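Local coordinates for kelch domain-containing protein (Colletotrichum graminicola M1.001, PDB 5C86) that oxidises alcohols, probably to the corresponding aldehydes, as a copper-dependent fungal oxidase of the galactose oxidase and glyoxal oxidase (AA5) family, at residues A[11-19]-A[28-37]; A[300-308]-A[352-362]. All blocks are in the same frame, centred on the assembly; numbering follows the deposited sequence.

Contact 1: A[11-19]-A[28-37]; sequences KFPVVPVAV and LLVWSSGWPN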
ATOM      1  N   LYS A  11       5.350   6.750 -19.566  1.00 25.00           N
ATOM      2  CA  LYS A  11       4.441   7.893 -19.594  1.00 25.22           C
ATOM      3  C   LYS A  11       3.020   7.459 -19.773  1.00 24.02           C
ATOM      4  O   LYS A  11       2.660   6.742 -20.704  1.00 23.03           O
ATOM      5  CB  LYS A  11       4.857   8.809 -20.756  1.00 31.53           C
ATOM      6  CG  LYS A  11       4.907  10.293 -20.386  0.85 33.27           C
ATOM      7  CD  LYS A  11       4.578  11.166 -21.608  0.70 35.65           C
ATOM      8  CE  LYS A  11       5.499  10.860 -22.785  0.70 35.74           C
ATOM      9  NZ  LYS A  11       4.940  11.379 -24.070  0.70 34.49           N
ATOM     10  N   PHE A  12       2.147   7.836 -18.864  1.00 19.08           N
ATOM     11  CA  PHE A  12       0.814   7.477 -18.946  1.00 19.45           C
ATOM     12  C   PHE A  12      -0.034   8.642 -19.557  1.00 19.56           C
ATOM     13  O   PHE A  12       0.307   9.781 -19.362  1.00 21.67           O
ATOM     14  CB  PHE A  12       0.221   7.178 -17.527  1.00 18.69           C
ATOM     15  CG  PHE A  12       0.633   5.818 -16.979  1.00 18.09           C
ATOM     16  CD1 PHE A  12      -0.077   4.656 -17.295  1.00 17.73           C
ATOM     17  CD2 PHE A  12       1.674   5.750 -16.083  1.00 19.49           C
ATOM     18  CE1 PHE A  12       0.326   3.417 -16.813  1.00 19.74           C
ATOM     19  CE2 PHE A  12       2.071   4.509 -15.572  1.00 20.11           C
ATOM     20  CZ  PHE A  12       1.386   3.363 -15.930  1.00 19.00           C
ATOM     21  N   PRO A  13      -1.184   8.312 -20.098  1.00 21.99           N
ATOM     22  CA  PRO A  13      -2.050   9.383 -20.644  1.00 22.68           C
ATOM     23  C   PRO A  13      -2.868  10.042 -19.528  1.00 22.08           C
ATOM     24  O   PRO A  13      -3.630  10.987 -19.832  1.00 23.60           O
ATOM     25  CB  PRO A  13      -2.968   8.615 -21.571  1.00 22.09           C
ATOM     26  CG  PRO A  13      -3.149   7.272 -20.885  1.00 21.46           C
ATOM     27  CD  PRO A  13      -1.767   6.980 -20.361  1.00 21.14           C
ATOM     28  N   VAL A  14      -2.764   9.568 -18.248  1.00 21.12           N
ATOM     29  CA  VAL A  14      -3.492  10.231 -17.098  1.00 18.59           C
ATOM     30  C   VAL A  14      -2.444  10.328 -15.969  1.00 17.44           C
ATOM     31  O   VAL A  14      -1.428   9.585 -15.974  1.00 17.91           O
ATOM     32  CB  VAL A  14      -4.707   9.507 -16.562  1.00 20.09           C
ATOM     33  CG1 VAL A  14      -5.731   9.192 -17.648  1.00 23.90           C
ATOM     34  CG2 VAL A  14      -4.358   8.147 -15.896  1.00 20.17           C
ATOM     35  N   VAL A  15      -2.551  11.296 -15.037  1.00 16.31           N
ATOM     36  CA  VAL A  15      -1.578  11.385 -13.980  1.00 17.08           C
ATOM     37  C   VAL A  15      -1.918  10.187 -13.030  1.00 13.83           C
ATOM     38  O   VAL A  15      -3.050   9.996 -12.584  1.00 15.83           O
ATOM     39  CB  VAL A  15      -1.684  12.702 -13.198  1.00 17.43           C
ATOM     40  CG1 VAL A  15      -0.643  12.767 -12.118  1.00 16.81           C
ATOM     41  CG2 VAL A  15      -1.523  13.912 -14.177  1.00 17.67           C
ATOM     42  N   PRO A  16      -0.853   9.371 -12.741  1.00 15.48           N
ATOM     43  CA  PRO A  16      -1.089   8.122 -11.979  1.00 17.16           C
ATOM     44  C   PRO A  16      -1.108   8.400 -10.479  1.00 16.25           C
ATOM     45  O   PRO A  16      -0.128   8.105  -9.754  1.00 15.63           O
ATOM     46  CB  PRO A  16       0.033   7.225 -12.433  1.00 15.08           C
ATOM     47  CG  PRO A  16       1.129   8.130 -12.782  1.00 16.53           C
ATOM     48  CD  PRO A  16       0.467   9.412 -13.360  1.00 15.50           C
ATOM     49  N   VAL A  17      -2.206   8.997 -10.056  1.00 14.71           N
ATOM     50  CA  VAL A  17      -2.387   9.439  -8.697  1.00 13.35           C
ATOM     51  C   VAL A  17      -2.805   8.254  -7.783  1.00 12.61           C
ATOM     52  O   VAL A  17      -2.656   8.328  -6.548  1.00 12.64           O
ATOM     53  CB  VAL A  17      -3.428  10.591  -8.645  1.00 14.12           C
ATOM     54  CG1 VAL A  17      -3.808  10.991  -7.240  1.00 15.01           C
ATOM     55  CG2 VAL A  17      -2.828  11.770  -9.438  1.00 14.31           C
ATOM     56  N   ALA A  18      -3.385   7.257  -8.367  1.00 11.75           N
ATOM     57  CA  ALA A  18      -3.782   6.034  -7.675  1.00 12.22           C
ATOM     58  C   ALA A  18      -3.259   4.933  -8.559  1.00 13.72           C
ATOM     59  O   ALA A  18      -3.418   4.969  -9.800  1.00 12.63           O
ATOM     60  CB  ALA A  18      -5.247   5.961  -7.474  1.00 12.52           C
ATOM     61  N   VAL A  19      -2.710   3.865  -7.951  1.00 11.41           N
ATOM     62  CA  VAL A  19      -2.194   2.737  -8.700  1.00 13.10           C
ATOM     63  C   VAL A  19      -2.505   1.444  -7.989  1.00 13.75           C
ATOM     64  O   VAL A  19      -2.611   1.444  -6.750  1.00 12.88           O
ATOM     65  CB  VAL A  19      -0.712   2.798  -8.978  1.00 12.93           C
ATOM     66  CG1 VAL A  19      -0.323   4.086  -9.722  1.00 14.69           C
ATOM     67  CG2 VAL A  19       0.137   2.675  -7.715  1.00 13.48           C
ATOM     68  N   LEU A  28       0.162  -3.055 -14.147  1.00 15.20           N
ATOM     69  CA  LEU A  28      -0.056  -1.867 -13.255  1.00 16.16           C
ATOM     70  C   LEU A  28      -1.230  -1.036 -13.794  1.00 15.95           C
ATOM     71  O   LEU A  28      -1.151  -0.458 -14.906  1.00 15.74           O
ATOM     72  CB  LEU A  28       1.172  -1.021 -13.250  1.00 15.97           C
ATOM     73  CG  LEU A  28       1.198   0.151 -12.222  1.00 18.08           C
ATOM     74  CD1 LEU A  28       1.245  -0.357 -10.753  1.00 18.22           C
ATOM     75  CD2 LEU A  28       2.358   1.039 -12.584  1.00 20.30           C
ATOM     76  N   LEU A  29      -2.240  -1.002 -12.995  1.00 12.50           N
ATOM     77  CA  LEU A  29      -3.455  -0.191 -13.277  1.00 14.60           C
ATOM     78  C   LEU A  29      -3.352   1.155 -12.583  1.00 16.57           C
ATOM     79  O   LEU A  29      -3.088   1.196 -11.376  1.00 15.59           O
ATOM     80  CB  LEU A  29      -4.742  -0.866 -12.835  1.00 16.73           C
ATOM     81  CG  LEU A  29      -6.122  -0.231 -13.096  1.00 19.12           C
ATOM     82  CD1 LEU A  29      -6.382  -0.158 -14.573  1.00 20.86           C
ATOM     83  CD2 LEU A  29      -7.166  -1.069 -12.455  1.00 23.27           C
ATOM     84  N   VAL A  30      -3.532   2.235 -13.330  1.00 14.64           N
ATOM     85  CA  VAL A  30      -3.467   3.576 -12.768  1.00 13.94           C
ATOM     86  C   VAL A  30      -4.778   4.336 -13.030  1.00 15.25           C
ATOM     87  O   VAL A  30      -5.441   4.089 -14.067  1.00 15.82           O
ATOM     88  CB  VAL A  30      -2.259   4.347 -13.247  1.00 14.34           C
ATOM     89  CG1 VAL A  30      -1.012   3.487 -13.248  1.00 14.63           C
ATOM     90  CG2 VAL A  30      -2.478   4.971 -14.646  1.00 15.12           C
ATOM     91  N   TRP A  31      -5.097   5.280 -12.163  1.00 13.95           N
ATOM     92  CA  TRP A  31      -6.239   6.154 -12.459  1.00 14.12           C
ATOM     93  C   TRP A  31      -6.049   7.522 -11.852  1.00 15.21           C
ATOM     94  O   TRP A  31      -5.296   7.732 -10.921  1.00 13.97           O
ATOM     95  CB  TRP A  31      -7.562   5.583 -12.040  1.00 14.22           C
ATOM     96  CG  TRP A  31      -7.892   5.442 -10.572  1.00 14.52           C
ATOM     97  CD1 TRP A  31      -8.492   6.377  -9.801  1.00 15.52           C
ATOM     98  CD2 TRP A  31      -7.672   4.299  -9.727  1.00 14.49           C
ATOM     99  NE1 TRP A  31      -8.724   5.908  -8.554  1.00 14.39           N
ATOM    100  CE2 TRP A  31      -8.199   4.633  -8.474  1.00 14.03           C
ATOM    101  CE3 TRP A  31      -7.073   3.040  -9.911  1.00 16.19           C
ATOM    102  CZ2 TRP A  31      -8.180   3.765  -7.364  1.00 17.02           C
ATOM    103  CZ3 TRP A  31      -7.043   2.147  -8.800  1.00 16.75           C
ATOM    104  CH2 TRP A  31      -7.629   2.516  -7.561  1.00 15.70           C
ATOM    105  N   SER A  32      -6.757   8.522 -12.424  1.00 15.00           N
ATOM    106  CA  SER A  32      -6.696   9.948 -11.978  1.00 17.14           C
ATOM    107  C   SER A  32      -8.017  10.294 -11.362  1.00 16.49           C
ATOM    108  O   SER A  32      -8.171  10.368 -10.139  1.00 17.38           O
ATOM    109  CB  SER A  32      -6.308  10.847 -13.130  1.00 17.45           C
ATOM    110  OG  SER A  32      -7.149  10.604 -14.311  1.00 17.85           O
ATOM    111  N   SER A  33      -9.050  10.526 -12.200  1.00 16.69           N
ATOM    112  CA  SER A  33     -10.327  11.109 -11.812  1.00 16.90           C
ATOM    113  C   SER A  33     -11.205  11.074 -13.083  1.00 19.46           C
ATOM    114  O   SER A  33     -10.817  10.440 -14.087  1.00 18.65           O
ATOM    115  CB  SER A  33     -10.152  12.569 -11.409  1.00 19.02           C
ATOM    116  OG  SER A  33      -9.617  13.288 -12.474  1.00 19.51           O
ATOM    117  N   GLY A  34     -12.245  11.909 -13.048  1.00 21.36           N
ATOM    118  CA  GLY A  34     -13.036  12.178 -14.297  1.00 22.06           C
ATOM    119  C   GLY A  34     -12.369  12.980 -15.346  1.00 21.99           C
ATOM    120  O   GLY A  34     -12.995  13.197 -16.408  1.00 23.94           O
ATOM    121  N   TRP A  35     -11.166  13.400 -15.132  1.00 22.04           N
ATOM    122  CA  TRP A  35     -10.294  13.961 -16.161  1.00 22.15           C
ATOM    123  C   TRP A  35      -8.930  13.327 -16.119  1.00 24.18           C
ATOM    124  O   TRP A  35      -8.470  12.829 -15.075  1.00 23.27           O
ATOM    125  CB  TRP A  35     -10.084  15.456 -15.968  1.00 24.54           C
ATOM    126  CG  TRP A  35     -11.388  16.260 -15.997  1.00 25.00           C
ATOM    127  CD1 TRP A  35     -11.894  16.954 -17.095  1.00 28.16           C
ATOM    128  CD2 TRP A  35     -12.298  16.490 -14.914  1.00 21.27           C
ATOM    129  NE1 TRP A  35     -13.092  17.533 -16.742  1.00 27.50           N
ATOM    130  CE2 TRP A  35     -13.364  17.275 -15.410  1.00 27.09           C
ATOM    131  CE3 TRP A  35     -12.365  16.062 -13.577  1.00 21.27           C
ATOM    132  CZ2 TRP A  35     -14.466  17.654 -14.588  1.00 24.05           C
ATOM    133  CZ3 TRP A  35     -13.425  16.459 -12.747  1.00 22.29           C
ATOM    134  CH2 TRP A  35     -14.474  17.285 -13.267  1.00 24.81           C
ATOM    135  N   PRO A  36      -8.160  13.446 -17.184  1.00 22.64           N
ATOM    136  CA  PRO A  36      -6.760  12.946 -17.173  1.00 23.29           C
ATOM    137  C   PRO A  36      -5.754  13.770 -16.355  1.00 23.31           C
ATOM    138  O   PRO A  36      -4.654  13.313 -15.959  1.00 21.60           O
ATOM    139  CB  PRO A  36      -6.368  13.005 -18.680  1.00 25.50           C
ATOM    140  CG  PRO A  36      -7.427  13.948 -19.260  1.00 26.55           C
ATOM    141  CD  PRO A  36      -8.673  13.698 -18.540  1.00 25.70           C
ATOM    142  N   ASN A  37      -6.056  15.074 -16.212  1.00 20.25           N
ATOM    143  CA  ASN A  37      -5.122  16.058 -15.790  1.00 20.85           C
ATOM    144  C   ASN A  37      -5.652  17.070 -14.717  1.00 18.82           C
ATOM    145  O   ASN A  37      -4.964  18.037 -14.425  1.00 19.88           O
ATOM    146  CB  ASN A  37      -4.664  16.851 -17.012  1.00 22.29           C
ATOM    147  CG  ASN A  37      -5.839  17.552 -17.716  1.00 23.64           C
ATOM    148  OD1 ASN A  37      -7.004  17.426 -17.354  1.00 24.17           O
ATOM    149  ND2 ASN A  37      -5.519  18.187 -18.802  1.00 31.39           N
TER
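A18 and W31 form an antiparallel hydrogen-bonded pair where strands 18-21 and 28-31 make a hairpin, a worked example of a short strand pairing extended by the loops around it. W31 N donates to A18 O at 2.9 Å, and W31 O accepts A18 N at 3.2 Å, with V17 N adding a weak bond to the same oxygen. V19 and V30 follow as a non-hydrogen-bonded pair. Before the strand, an inverse gamma turn centred on P16 bends the chain, and loop 12-15 meets the second segment again beyond its strand: V15 N reaches P36 O at 3.1 Å.

The side chains divide between two faces. On that of A18 and W31, a chi1 of 69° sets the indole CG between the backbone N and the carbonyl carbon and swings the ring across to its partner. A18 CB then sits over the centre of the indole, 3.4 Å from W31 CE2, in a CH-pi contact, while W31 NE1 is bonded to M71 O. On the other face both methyls of V30 bear on the F12 ring. V30 CG2 stands over the face, 3.9 Å from the F12 centroid and 24° off the normal; V30 CG1 lies nearer the rim and also touches V19 CG1, at 3.6 Å. P16 CB and V14 CG2 pack against the same valine. Further along, S32 OG comes up to V14 CB, its hydroxyl donating to W35 O at 2.7 Å.

V17 ends about 4 Å, side chain to side chain, from H335 and H423, copper ligands in another structure of this protein. W31 O, by taking A18 N and more weakly V17 N, thus satisfies the polar backbone where the strand begins, and the turn at P16 delivers V17 to the copper site, which holds no metal in this model.

Contact 2: A[300-308]-A[352-362]; sequences MWLFSDTTP and GLCGANCKENH
F303 and G352 meet beside the copper site, where the phenyl ring comes within about 3 Å, side chain to side chain, of H335, a copper ligand in another structure of this protein. G352 O lies at the ring edge, 3.5 Å from F303 CD1, and also accepts a hydrogen bond from H335 ND1, a second-shell bond that probably helps orient the imidazole. The next carbonyl adds to the packing, L353 O approaching the ring obliquely, 3.4 Å from F303 CE1.

Both segments are loops between strands of the beta-propeller: 300-308 lies between strands 291-294 and 313-316 of one blade, and 352-362 between strands 346-350 and 364-369 of the blade that strand 5-11 completes.

At the other end of the contact, D305 and H362 come from opposite directions, the carboxylate meeting the NE2 edge of the imidazole in its plane. H362 NE2 shares its hydrogen between D305 OD2 at 2.9 Å and D305 OD1 at 3.1 Å, both met on the syn side. Ring and carboxylate, only 15° from coplanar, are thereby fixed in rotation, and the carboxylate may favour a protonated imidazole. Between these ends E360 leans over, its CG 3.4 Å from F303 O. A bend at chi2 (81°) turns its carboxylate so that OE1 receives a hydrogen from water 1, which also donates to F303 O, while OE2 receives one from water 3, the acceptor of D305 N. K359 NZ forms a salt bridge to that OE2 at 2.8 Å, and water 2 joins D305 OD1 to E360 O.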
ATOM      1  N   MET A 300       5.470  21.343   3.653  1.00 13.04           N
ATOM      2  CA  MET A 300       4.368  20.627   2.953  1.00 13.02           C
ATOM      3  C   MET A 300       3.357  21.634   2.394  1.00 13.45           C
ATOM      4  O   MET A 300       2.687  22.291   3.168  1.00 13.83           O
ATOM      5  CB  MET A 300       3.730  19.631   3.909  1.00 13.38           C
ATOM      6  CG  MET A 300       4.684  18.475   4.211  1.00 14.97           C
ATOM      7  SD  MET A 300       4.126  17.514   5.658  1.00 14.35           S
ATOM      8  CE  MET A 300       2.678  16.797   4.994  1.00 14.74           C
ATOM      9  N   TRP A 301       3.185  21.536   1.069  1.00 12.76           N
ATOM     10  CA  TRP A 301       2.147  22.250   0.319  1.00 14.36           C
ATOM     11  C   TRP A 301       1.634  21.357  -0.793  1.00 13.70           C
ATOM     12  O   TRP A 301       2.400  20.553  -1.369  1.00 14.14           O
ATOM     13  CB  TRP A 301       2.671  23.523  -0.314  1.00 16.25           C
ATOM     14  CG  TRP A 301       3.136  24.583   0.639  1.00 15.52           C
ATOM     15  CD1 TRP A 301       4.381  25.026   0.716  1.00 17.70           C
ATOM     16  CD2 TRP A 301       2.388  25.286   1.661  1.00 15.26           C
ATOM     17  NE1 TRP A 301       4.468  26.016   1.653  1.00 19.66           N
ATOM     18  CE2 TRP A 301       3.269  26.127   2.297  1.00 17.19           C
ATOM     19  CE3 TRP A 301       1.052  25.262   2.097  1.00 15.00           C
ATOM     20  CZ2 TRP A 301       2.853  26.975   3.355  1.00 16.60           C
ATOM     21  CZ3 TRP A 301       0.654  26.103   3.143  1.00 17.33           C
ATOM     22  CH2 TRP A 301       1.579  26.931   3.743  1.00 16.82           C
ATOM     23  N   LEU A 302       0.372  21.513  -1.095  1.00 13.28           N
ATOM     24  CA  LEU A 302      -0.275  20.680  -2.099  1.00 13.83           C
ATOM     25  C   LEU A 302       0.057  21.177  -3.517  1.00 15.24           C
ATOM     26  O   LEU A 302       0.265  22.372  -3.740  1.00 16.43           O
ATOM     27  CB  LEU A 302      -1.772  20.606  -1.882  1.00 14.88           C
ATOM     28  CG  LEU A 302      -2.276  20.277  -0.474  1.00 16.21           C
ATOM     29  CD1 LEU A 302      -3.732  19.982  -0.478  1.00 15.64           C
ATOM     30  CD2 LEU A 302      -1.513  19.076   0.068  1.00 16.65           C
ATOM     31  N   PHE A 303       0.122  20.252  -4.457  1.00 15.96           N
ATOM     32  CA  PHE A 303       0.227  20.605  -5.885  1.00 14.57           C
ATOM     33  C   PHE A 303       1.450  21.472  -6.143  1.00 17.50           C
ATOM     34  O   PHE A 303       1.413  22.492  -6.916  1.00 18.71           O
ATOM     35  CB  PHE A 303      -1.053  21.318  -6.351  1.00 15.22           C
ATOM     36  CG  PHE A 303      -2.279  20.532  -6.083  1.00 14.43           C
ATOM     37  CD1 PHE A 303      -2.590  19.380  -6.805  1.00 14.95           C
ATOM     38  CD2 PHE A 303      -3.126  20.878  -5.073  1.00 13.59           C
ATOM     39  CE1 PHE A 303      -3.736  18.657  -6.503  1.00 15.25           C
ATOM     40  CE2 PHE A 303      -4.234  20.131  -4.759  1.00 14.74           C
ATOM     41  CZ  PHE A 303      -4.534  19.008  -5.447  1.00 14.93           C
ATOM     42  N   SER A 304       2.552  21.106  -5.499  1.00 15.38           N
ATOM     43  CA  SER A 304       3.743  21.863  -5.463  1.00 15.89           C
ATOM     44  C   SER A 304       4.970  20.993  -5.625  1.00 19.35           C
ATOM     45  O   SER A 304       5.123  19.968  -4.904  1.00 16.93           O
ATOM     46  CB  SER A 304       3.860  22.605  -4.124  1.00 16.87           C
ATOM     47  OG  SER A 304       4.994  23.419  -4.131  1.00 19.58           O
ATOM     48  N   ASP A 305       5.851  21.411  -6.516  1.00 17.87           N
ATOM     49  CA  ASP A 305       7.150  20.809  -6.758  1.00 17.17           C
ATOM     50  C   ASP A 305       8.267  21.371  -5.879  1.00 16.57           C
ATOM     51  O   ASP A 305       9.459  21.030  -6.037  1.00 17.27           O
ATOM     52  CB  ASP A 305       7.553  20.855  -8.271  1.00 19.31           C
ATOM     53  CG  ASP A 305       6.820  19.843  -9.099  1.00 21.04           C
ATOM     54  OD1 ASP A 305       6.164  18.946  -8.559  1.00 23.34           O
ATOM     55  OD2 ASP A 305       6.905  19.912 -10.323  1.00 26.13           O
ATOM     56  N   THR A 306       7.910  22.172  -4.892  1.00 17.35           N
ATOM     57  CA  THR A 306       8.901  22.843  -4.060  1.00 16.97           C
ATOM     58  C   THR A 306       9.468  21.893  -2.978  1.00 16.96           C
ATOM     59  O   THR A 306       8.882  20.810  -2.691  1.00 16.39           O
ATOM     60  CB  THR A 306       8.301  24.070  -3.393  1.00 17.51           C
ATOM     61  OG1 THR A 306       7.189  23.656  -2.604  1.00 19.24           O
ATOM     62  CG2 THR A 306       7.882  25.101  -4.497  1.00 19.23           C
ATOM     63  N   THR A 307      10.588  22.314  -2.425  1.00 16.31           N
ATOM     64  CA  THR A 307      11.432  21.545  -1.439  1.00 16.68           C
ATOM     65  C   THR A 307      11.355  20.004  -1.614  1.00 15.75           C
ATOM     66  O   THR A 307      11.102  19.273  -0.638  1.00 15.78           O
ATOM     67  CB  THR A 307      11.169  21.959  -0.004  1.00 18.79           C
ATOM     68  OG1 THR A 307       9.825  21.687   0.426  1.00 18.02           O
ATOM     69  CG2 THR A 307      11.488  23.480   0.152  1.00 18.40           C
ATOM     70  N   PRO A 308      11.569  19.560  -2.852  1.00 16.33           N
ATOM     71  CA  PRO A 308      11.449  18.152  -3.096  1.00 16.06           C
ATOM     72  C   PRO A 308      12.590  17.382  -2.503  1.00 15.53           C
ATOM     73  O   PRO A 308      13.744  17.826  -2.469  1.00 17.87           O
ATOM     74  CB  PRO A 308      11.416  18.069  -4.620  1.00 16.29           C
ATOM     75  CG  PRO A 308      12.415  19.151  -5.014  1.00 17.11           C
ATOM     76  CD  PRO A 308      12.048  20.276  -4.063  1.00 16.79           C
ATOM     77  N   GLY A 352       0.920  15.801  -8.832  1.00 17.06           N
ATOM     78  CA  GLY A 352       0.184  16.914  -9.461  1.00 16.94           C
ATOM     79  C   GLY A 352      -1.287  16.604  -9.564  1.00 17.20           C
ATOM     80  O   GLY A 352      -1.973  16.379  -8.549  1.00 20.65           O
ATOM     81  N   LEU A 353      -1.802  16.636 -10.795  1.00 17.41           N
ATOM     82  CA  LEU A 353      -3.202  16.592 -11.100  1.00 16.99           C
ATOM     83  C   LEU A 353      -3.794  17.960 -10.690  1.00 19.93           C
ATOM     84  O   LEU A 353      -4.557  18.075  -9.748  1.00 19.48           O
ATOM     85  CB  LEU A 353      -4.035  15.410 -10.465  1.00 17.16           C
ATOM     86  CG  LEU A 353      -5.340  15.082 -11.198  1.00 16.49           C
ATOM     87  CD1 LEU A 353      -5.119  14.378 -12.547  1.00 16.82           C
ATOM     88  CD2 LEU A 353      -6.302  14.251 -10.384  1.00 17.58           C
ATOM     89  N   CYS A 354      -3.421  18.989 -11.420  0.87 20.68           N
ATOM     90  CA  CYS A 354      -3.784  20.335 -11.015  0.87 23.96           C
ATOM     91  C   CYS A 354      -4.053  21.274 -12.154  0.87 27.34           C
ATOM     92  O   CYS A 354      -3.850  22.483 -12.014  0.87 25.70           O
ATOM     93  CB  CYS A 354      -2.683  20.861 -10.129  0.87 25.34           C
ATOM     94  SG  CYS A 354      -1.011  20.419 -10.628  0.87 30.75           S
ATOM     95  N   GLY A 355      -4.515  20.721 -13.257  1.00 23.22           N
ATOM     96  CA  GLY A 355      -5.134  21.510 -14.370  1.00 26.00           C
ATOM     97  C   GLY A 355      -4.482  21.254 -15.701  1.00 25.19           C
ATOM     98  O   GLY A 355      -3.440  20.724 -15.792  1.00 24.14           O
ATOM     99  N   ALA A 356      -5.100  21.704 -16.788  1.00 27.58           N
ATOM    100  CA  ALA A 356      -4.446  21.653 -18.105  1.00 27.30           C
ATOM    101  C   ALA A 356      -3.171  22.533 -18.192  1.00 24.51           C
ATOM    102  O   ALA A 356      -3.111  23.692 -17.734  1.00 30.00           O
ATOM    103  CB  ALA A 356      -5.474  22.074 -19.207  1.00 31.32           C
ATOM    104  N   ASN A 357      -2.109  21.984 -18.758  1.00 31.15           N
ATOM    105  CA  ASN A 357      -0.815  22.673 -18.844  1.00 34.24           C
ATOM    106  C   ASN A 357      -0.249  23.102 -17.529  1.00 31.80           C
ATOM    107  O   ASN A 357       0.483  24.089 -17.482  1.00 33.20           O
ATOM    108  CB  ASN A 357      -0.873  23.951 -19.744  1.00 40.28           C
ATOM    109  CG  ASN A 357      -1.215  23.651 -21.184  1.00 47.66           C
ATOM    110  OD1 ASN A 357      -1.019  22.532 -21.655  1.00 47.86           O
ATOM    111  ND2 ASN A 357      -1.728  24.676 -21.911  1.00 49.41           N
ATOM    112  N   CYS A 358      -0.600  22.403 -16.448  0.53 25.97           N
ATOM    113  CA  CYS A 358      -0.052  22.698 -15.123  0.53 23.04           C
ATOM    114  C   CYS A 358       1.337  22.046 -15.088  0.53 23.18           C
ATOM    115  O   CYS A 358       1.468  20.841 -15.339  0.53 21.57           O
ATOM    116  CB  CYS A 358      -1.023  22.165 -14.068  0.53 21.24           C
ATOM    117  SG  CYS A 358      -0.531  22.444 -12.370  0.53 20.13           S
ATOM    118  N   LYS A 359       2.382  22.823 -14.807  1.00 24.26           N
ATOM    119  CA  LYS A 359       3.713  22.332 -14.785  1.00 25.43           C
ATOM    120  C   LYS A 359       3.935  21.298 -13.634  1.00 22.88           C
ATOM    121  O   LYS A 359       4.835  20.505 -13.757  1.00 26.18           O
ATOM    122  CB  LYS A 359       4.697  23.486 -14.715  1.00 30.91           C
ATOM    123  CG  LYS A 359       4.750  24.198 -13.363  1.00 38.63           C
ATOM    124  CD  LYS A 359       5.687  25.411 -13.394  1.00 41.31           C
ATOM    125  CE  LYS A 359       5.942  25.951 -11.974  1.00 45.46           C
ATOM    126  NZ  LYS A 359       4.710  26.535 -11.310  1.00 46.15           N
ATOM    127  N   GLU A 360       3.116  21.316 -12.582  1.00 20.48           N
ATOM    128  CA  GLU A 360       3.236  20.293 -11.517  1.00 19.47           C
ATOM    129  C   GLU A 360       2.668  18.937 -11.927  1.00 19.02           C
ATOM    130  O   GLU A 360       2.813  18.003 -11.141  1.00 19.54           O
ATOM    131  CB  GLU A 360       2.597  20.798 -10.215  1.00 20.31           C
ATOM    132  CG  GLU A 360       3.471  21.873  -9.590  1.00 22.19           C
ATOM    133  CD  GLU A 360       3.284  23.253 -10.226  1.00 30.35           C
ATOM    134  OE1 GLU A 360       2.141  23.530 -10.685  1.00 27.59           O
ATOM    135  OE2 GLU A 360       4.267  24.041 -10.237  1.00 30.47           O
ATOM    136  N   ASN A 361       1.970  18.779 -13.053  1.00 17.38           N
ATOM    137  CA  ASN A 361       1.476  17.487 -13.459  1.00 18.08           C
ATOM    138  C   ASN A 361       2.623  16.631 -13.955  1.00 17.49           C
ATOM    139  O   ASN A 361       3.442  17.024 -14.831  1.00 20.22           O
ATOM    140  CB  ASN A 361       0.557  17.599 -14.636  1.00 18.43           C
ATOM    141  CG  ASN A 361      -0.755  18.109 -14.308  1.00 19.41           C
ATOM    142  OD1 ASN A 361      -1.336  17.937 -13.203  1.00 17.39           O
ATOM    143  ND2 ASN A 361      -1.364  18.691 -15.344  1.00 20.56           N
ATOM    144  N   HIS A 362       2.753  15.433 -13.357  1.00 15.58           N
ATOM    145  CA  HIS A 362       3.751  14.488 -13.840  1.00 17.75           C
ATOM    146  C   HIS A 362       3.071  13.213 -14.284  1.00 20.01           C
ATOM    147  O   HIS A 362       2.556  12.417 -13.454  1.00 17.96           O
ATOM    148  CB  HIS A 362       4.749  14.262 -12.712  1.00 17.12           C
ATOM    149  CG  HIS A 362       5.403  15.514 -12.256  1.00 19.25           C
ATOM    150  ND1 HIS A 362       6.128  16.312 -13.121  1.00 20.28           N
ATOM    151  CD2 HIS A 362       5.400  16.159 -11.058  1.00 23.49           C
ATOM    152  CE1 HIS A 362       6.544  17.385 -12.480  1.00 20.85           C
ATOM    153  NE2 HIS A 362       6.141  17.306 -11.228  1.00 22.87           N
TER
HETATM  154  O   HOH W   1      -0.141  23.492  -9.127  1.00 24.70           O
HETATM  155  O   HOH W   2       3.816  17.831  -8.509  1.00 20.85           O
HETATM  156  O   HOH W   3       5.727  23.987  -7.739  1.00 21.07           O

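How the contacts relate
From the N terminus, strand 5-11 leads into contact 1, which closes a short hairpin whose segments are nine residues apart. Much later, contact 2 (300-308 with 352-362) encloses strands 313-316 and 321-324, the second half of one blade, and 336-340 and 346-350, the first two of the next. The two are in series and neither nest nor cross, yet they touch, their centres about 15 Å apart. N37 O and G355 N probably hydrogen-bond at 3.0 Å, and L353 CD1 packs on P36 and N37. Because strand 5-11 pairs with 364-369, the chain's beginning is tied to the last blade. Strand 18-21 pairs with 412-422, in the early set region, while contact 2 joins loops of two blades.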